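Local coordinates for FAD:protein FMN transferase (Vibrio cholerae, PDB 6NXJ) that probably transfers the FMN moiety of FAD to the hydroxyl group of a threonine in a target flavoprotein, with magnesium as cofactor, at residues N253-V258 with V294-K299; Q76-V81 with E138-S143. The protein carries 1 engineered substitution. One frame throughout, in Å; residues are numbered along the deposited sequence.

Contact 1 of 2, residues N253-V258 with V294-K299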
loop_
_atom_site.group_PDB
_atom_site.type_symbol
_atom_site.label_atom_id
_atom_site.label_comp_id
_atom_site.label_asym_id
_atom_site.label_seq_id
_atom_site.Cartn_x
_atom_site.Cartn_y
_atom_site.Cartn_z
ATOM N N ASN A 253 3.346 -16.456 -8.888
ATOM C CA ASN A 253 2.845 -17.487 -7.932
ATOM C C ASN A 253 1.326 -17.626 -8.086
ATOM O O ASN A 253 0.732 -16.998 -9.020
ATOM C CB ASN A 253 3.282 -17.211 -6.493
ATOM C CG ASN A 253 2.790 -15.881 -5.955
ATOM O OD1 ASN A 253 1.688 -15.420 -6.274
ATOM N ND2 ASN A 253 3.625 -15.260 -5.159
ATOM N N ARG A 254 0.702 -18.457 -7.252
ATOM C CA ARG A 254 -0.749 -18.725 -7.362
ATOM C C ARG A 254 -1.505 -17.964 -6.262
ATOM O O ARG A 254 -2.678 -18.289 -6.051
ATOM C CB ARG A 254 -1.027 -20.231 -7.334
ATOM C CG ARG A 254 -0.510 -20.989 -8.555
ATOM C CD ARG A 254 -1.222 -22.326 -8.745
ATOM N NE ARG A 254 -2.420 -22.193 -9.587
ATOM C CZ ARG A 254 -3.146 -23.194 -10.095
ATOM N NH1 ARG A 254 -2.830 -24.453 -9.846
ATOM N NH2 ARG A 254 -4.195 -22.928 -10.863
ATOM N N VAL A 255 -0.885 -16.970 -5.619
ATOM C CA VAL A 255 -1.593 -16.101 -4.629
ATOM C C VAL A 255 -2.517 -15.135 -5.374
ATOM O O VAL A 255 -2.020 -14.332 -6.156
ATOM C CB VAL A 255 -0.628 -15.338 -3.712
ATOM C CG1 VAL A 255 -1.390 -14.544 -2.659
ATOM C CG2 VAL A 255 0.364 -16.268 -3.036
ATOM N N VAL A 256 -3.814 -15.210 -5.083
ATOM C CA VAL A 256 -4.906 -14.379 -5.676
ATOM C C VAL A 256 -4.953 -13.016 -4.947
ATOM O O VAL A 256 -4.925 -11.944 -5.616
ATOM C CB VAL A 256 -6.218 -15.176 -5.593
ATOM C CG1 VAL A 256 -7.455 -14.314 -5.803
ATOM C CG2 VAL A 256 -6.194 -16.366 -6.549
ATOM N N SER A 257 -5.028 -13.027 -3.619
ATOM C CA SER A 257 -5.180 -11.793 -2.804
ATOM C C SER A 257 -4.519 -12.002 -1.447
ATOM O O SER A 257 -4.471 -13.156 -0.986
ATOM C CB SER A 257 -6.621 -11.418 -2.638
ATOM O OG SER A 257 -7.318 -12.475 -1.986
ATOM N N VAL A 258 -4.023 -10.923 -0.868
ATOM C CA VAL A 258 -3.494 -10.925 0.525
ATOM C C VAL A 258 -4.177 -9.772 1.247
ATOM O O VAL A 258 -4.065 -8.615 0.769
ATOM C CB VAL A 258 -1.952 -10.827 0.588
ATOM C CG1 VAL A 258 -1.460 -10.858 2.043
ATOM C CG2 VAL A 258 -1.316 -11.957 -0.198
ATOM N N VAL A 294 -3.359 -11.963 8.786
ATOM C CA VAL A 294 -3.282 -12.101 7.301
ATOM C C VAL A 294 -4.300 -13.150 6.846
ATOM O O VAL A 294 -4.365 -14.258 7.454
ATOM C CB VAL A 294 -1.869 -12.529 6.846
ATOM C CG1 VAL A 294 -1.708 -12.432 5.343
ATOM C CG2 VAL A 294 -0.792 -11.715 7.517
ATOM N N LEU A 295 -5.005 -12.840 5.759
ATOM C CA LEU A 295 -5.804 -13.822 5.001
ATOM C C LEU A 295 -5.232 -13.851 3.589
ATOM O O LEU A 295 -5.266 -12.774 2.928
ATOM C CB LEU A 295 -7.289 -13.425 5.012
ATOM C CG LEU A 295 -8.201 -14.345 4.189
ATOM C CD1 LEU A 295 -8.320 -15.748 4.799
ATOM C CD2 LEU A 295 -9.575 -13.744 4.021
ATOM N N MET A 296 -4.734 -15.009 3.163
ATOM C CA MET A 296 -4.290 -15.279 1.758
ATOM C C MET A 296 -5.302 -16.174 1.037
ATOM O O MET A 296 -5.680 -17.256 1.591
ATOM C CB MET A 296 -2.944 -15.997 1.687
ATOM C CG MET A 296 -1.804 -15.155 2.161
ATOM S SD MET A 296 -0.266 -15.691 1.402
ATOM C CE MET A 296 0.871 -14.916 2.544
ATOM N N ILE A 297 -5.688 -15.761 -0.170
ATOM C CA ILE A 297 -6.413 -16.639 -1.128
ATOM C C ILE A 297 -5.388 -17.113 -2.147
ATOM O O ILE A 297 -4.693 -16.266 -2.747
ATOM C CB ILE A 297 -7.580 -15.917 -1.835
ATOM C CG1 ILE A 297 -8.464 -15.109 -0.888
ATOM C CG2 ILE A 297 -8.380 -16.925 -2.642
ATOM C CD1 ILE A 297 -9.261 -15.940 0.075
ATOM N N VAL A 298 -5.345 -18.421 -2.350
ATOM C CA VAL A 298 -4.410 -19.107 -3.265
ATOM C C VAL A 298 -5.236 -19.942 -4.232
ATOM O O VAL A 298 -6.139 -20.668 -3.777
ATOM C CB VAL A 298 -3.426 -19.998 -2.487
ATOM C CG1 VAL A 298 -2.463 -20.714 -3.419
ATOM C CG2 VAL A 298 -2.697 -19.176 -1.423
ATOM N N LYS A 299 -4.824 -19.934 -5.488
ATOM C CA LYS A 299 -5.425 -20.755 -6.555
ATOM C C LYS A 299 -4.780 -22.154 -6.542
ATOM O O LYS A 299 -3.556 -22.235 -6.548
ATOM C CB LYS A 299 -5.281 -20.026 -7.893
ATOM C CG LYS A 299 -5.868 -20.808 -9.062
ATOM C CD LYS A 299 -6.538 -19.966 -10.110
ATOM C CE LYS A 299 -7.381 -20.807 -11.040
ATOM N NZ LYS A 299 -7.422 -20.182 -12.384
HETATM O O HOH W 1 -7.203 -11.929 0.852
#
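Arg254 slants across Lys299 over its carbonyl, and the two backbones are tied by a nearly straight hydrogen bond from Lys299 N to Arg254 O (2.8 Å, 177°). Along the arginine side chain, CB sits 3.3 Å from Lys299 O; CG stands further off. CD lies 3.2 Å from the same oxygen, and the bend at chi3 (90°) then turns NE and the guanidinium over the Lys299 carbonyl, which lies toward the rim of that face. NE is close to Lys299 O, but the angle is too poor for a hydrogen bond. At the tip, NH2 packs 3.2 Å from the aliphatic Lys299 CG, whereas NH1 forms a salt bridge to Asp301. Lys299 NZ, 4.5 Å from Arg254 NH2, is instead engaged by Tyr231, through its carbonyl oxygen and its ring.

Beside this pair the antiparallel strands carry a classic beta bulge: Ile297 O accepts from Val256 N (2.7 Å) and, weakly, from Ser257 N (3.4 Å). Normal pairing resumes with Ile297 N to Ser257 O. A water joins Ser257 OG to Leu295 O across the strands. The bulge thus costs no backbone pairing at Ile297, and Asp301 at Arg254 and Tyr231 at Lys299 probably offset the repulsion between the two cations.

Contact 2 of 2, residues Q76-V81 with E138-S143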
loop_
_atom_site.group_PDB
_atom_site.type_symbol
_atom_site.label_atom_id
_atom_site.label_comp_id
_atom_site.label_asym_id
_atom_site.label_seq_id
_atom_site.Cartn_x
_atom_site.Cartn_y
_atom_site.Cartn_z
ATOM N N GLN A 76 7.489 13.537 6.825
ATOM C CA GLN A 76 6.502 12.541 6.318
ATOM C C GLN A 76 7.232 11.596 5.340
ATOM O O GLN A 76 7.116 10.352 5.506
ATOM C CB GLN A 76 5.275 13.222 5.702
ATOM C CG GLN A 76 4.482 14.051 6.707
ATOM C CD GLN A 76 4.853 15.521 6.645
ATOM O OE1 GLN A 76 6.032 15.873 6.514
ATOM N NE2 GLN A 76 3.849 16.383 6.750
ATOM N N THR A 77 7.937 12.122 4.333
ATOM C CA THR A 77 8.622 11.287 3.308
ATOM C C THR A 77 9.607 10.368 4.027
ATOM O O THR A 77 9.589 9.156 3.781
ATOM C CB THR A 77 9.250 12.150 2.217
ATOM O OG1 THR A 77 8.227 12.902 1.579
ATOM C CG2 THR A 77 9.937 11.377 1.120
ATOM N N LEU A 78 10.404 10.913 4.942
ATOM C CA LEU A 78 11.406 10.129 5.719
ATOM C C LEU A 78 10.720 8.977 6.455
ATOM O O LEU A 78 11.246 7.859 6.394
ATOM C CB LEU A 78 12.107 11.064 6.704
ATOM C CG LEU A 78 13.273 10.485 7.499
ATOM C CD1 LEU A 78 12.813 9.716 8.722
ATOM C CD2 LEU A 78 14.198 9.656 6.657
ATOM N N THR A 79 9.598 9.240 7.132
ATOM C CA THR A 79 8.793 8.223 7.880
ATOM C C THR A 79 8.385 7.073 6.942
ATOM O O THR A 79 8.585 5.877 7.297
ATOM C CB THR A 79 7.600 8.880 8.596
ATOM O OG1 THR A 79 8.123 9.974 9.343
ATOM C CG2 THR A 79 6.855 7.922 9.504
ATOM N N VAL A 80 7.912 7.402 5.741
ATOM C CA VAL A 80 7.404 6.377 4.785
ATOM C C VAL A 80 8.587 5.553 4.263
ATOM O O VAL A 80 8.505 4.304 4.211
ATOM C CB VAL A 80 6.577 7.033 3.662
ATOM C CG1 VAL A 80 6.143 6.016 2.650
ATOM C CG2 VAL A 80 5.369 7.734 4.245
ATOM N N VAL A 81 9.694 6.210 3.945
ATOM C CA VAL A 81 10.894 5.483 3.462
ATOM C C VAL A 81 11.457 4.620 4.599
ATOM O O VAL A 81 11.852 3.469 4.362
ATOM C CB VAL A 81 11.927 6.460 2.880
ATOM C CG1 VAL A 81 13.193 5.721 2.484
ATOM C CG2 VAL A 81 11.355 7.214 1.676
ATOM N N GLU A 138 19.482 9.366 6.949
ATOM C CA GLU A 138 20.175 10.002 8.094
ATOM C C GLU A 138 19.426 11.281 8.432
ATOM O O GLU A 138 19.396 12.196 7.572
ATOM C CB GLU A 138 21.626 10.259 7.698
ATOM C CG GLU A 138 22.507 10.539 8.891
ATOM C CD GLU A 138 23.929 10.940 8.516
ATOM O OE1 GLU A 138 24.190 11.175 7.306
ATOM O OE2 GLU A 138 24.766 11.033 9.424
ATOM N N GLY A 139 18.827 11.342 9.617
ATOM C CA GLY A 139 17.895 12.427 9.968
ATOM C C GLY A 139 16.817 12.542 8.906
ATOM O O GLY A 139 16.338 11.492 8.465
ATOM N N ASN A 140 16.452 13.752 8.497
ATOM C CA ASN A 140 15.438 13.995 7.437
ATOM C C ASN A 140 16.143 13.986 6.076
ATOM O O ASN A 140 15.911 14.931 5.284
ATOM C CB ASN A 140 14.644 15.276 7.721
ATOM C CG ASN A 140 13.539 15.066 8.746
ATOM O OD1 ASN A 140 13.372 13.960 9.260
ATOM N ND2 ASN A 140 12.748 16.092 9.013
ATOM N N THR A 141 17.024 13.013 5.791
ATOM C CA THR A 141 17.717 12.969 4.473
ATOM C C THR A 141 17.760 11.550 3.913
ATOM O O THR A 141 17.854 10.546 4.683
ATOM C CB THR A 141 19.135 13.574 4.471
ATOM O OG1 THR A 141 20.081 12.713 5.117
ATOM C CG2 THR A 141 19.207 14.972 5.059
ATOM N N LEU A 142 17.746 11.486 2.589
ATOM C CA LEU A 142 17.921 10.225 1.833
ATOM C C LEU A 142 19.232 10.307 1.054
ATOM O O LEU A 142 19.564 11.385 0.617
ATOM C CB LEU A 142 16.750 10.073 0.862
ATOM C CG LEU A 142 15.356 10.224 1.466
ATOM C CD1 LEU A 142 14.325 10.013 0.382
ATOM C CD2 LEU A 142 15.159 9.257 2.636
ATOM N N SER A 143 19.858 9.170 0.797
ATOM C CA SER A 143 21.089 9.067 -0.006
ATOM C C SER A 143 20.982 7.858 -0.914
ATOM O O SER A 143 20.454 6.819 -0.448
ATOM C CB SER A 143 22.316 9.020 0.878
ATOM O OG SER A 143 22.458 10.290 1.511
#
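Leu78 and Leu142 meet through different turns of their side chains. In Leu78, chi1 of -174° sets CG opposite the backbone N and carries the branched end off the helix toward the 138-143 turn. Leu142 has chi1 of -51°, which puts CG beside its own backbone N, and chi2 of -179° sets CD1 anti to CA, leaving CD2 as the branch that meets Leu78 and Val81.

The two chains cross obliquely, with Leu78 CD2 4.2 Å from Leu142 CD2. One helical turn further on, Val81 meets the same methyl tip to tip, its CG1 4.0 Å from Leu142 CD2, so one leucine methyl bridges two positions on the same helix face. Leu78 also packs against the turn itself: its CD2 is 3.3 Å from Gly139 O, a van der Waals contact with a carbonyl. Asn140 crosses Leu78 at about a right angle, its OD1 3.9 Å from Leu78 CG, while its ND2 bonds to Thr75 OG1 close to the start of the helix. No hydrogen bond links the two segments directly.

The turn is braced from within. Glu138 N donates to Thr141 O (3.0 Å), and Thr141 OG1 donates to Glu138 O (2.6 Å), in the carbonyl plane on a lone pair. Asn140 is the centre of an inverse gamma turn, and Gly139 before it has positive phi.

Ile137 and Leu135 of the preceding strand extend the apolar patch. The whole is a tight beta hairpin, strands 135-137 and 141-144, with a two-residue turn whose inner face packs against helix 75-90, whose other sides meet helices 32-50 and 157-171.

In the fold
The two contacts lie on opposite sides of the chain's centre, with centres about 32 Å apart, and share no helix or strand. Contact 1 is largely buried and joins neighbouring strands of the eight-stranded antiparallel sheet, backed by helices 265-278 and 280-289; its Val258 side chain comes about 8 Å from the bound FAD. Contact 2 is only partly buried and sets a small three-stranded sheet against helix 75-90, about 12 Å from FAD at Val81. Their chemistry follows their place: main-chain hydrogen bonds dominate between the paired strands, with charged groups at one end, whereas the helix and hairpin meet mainly through aliphatic side chains and one turn carbonyl, with a side-chain hydrogen bond at the helix start.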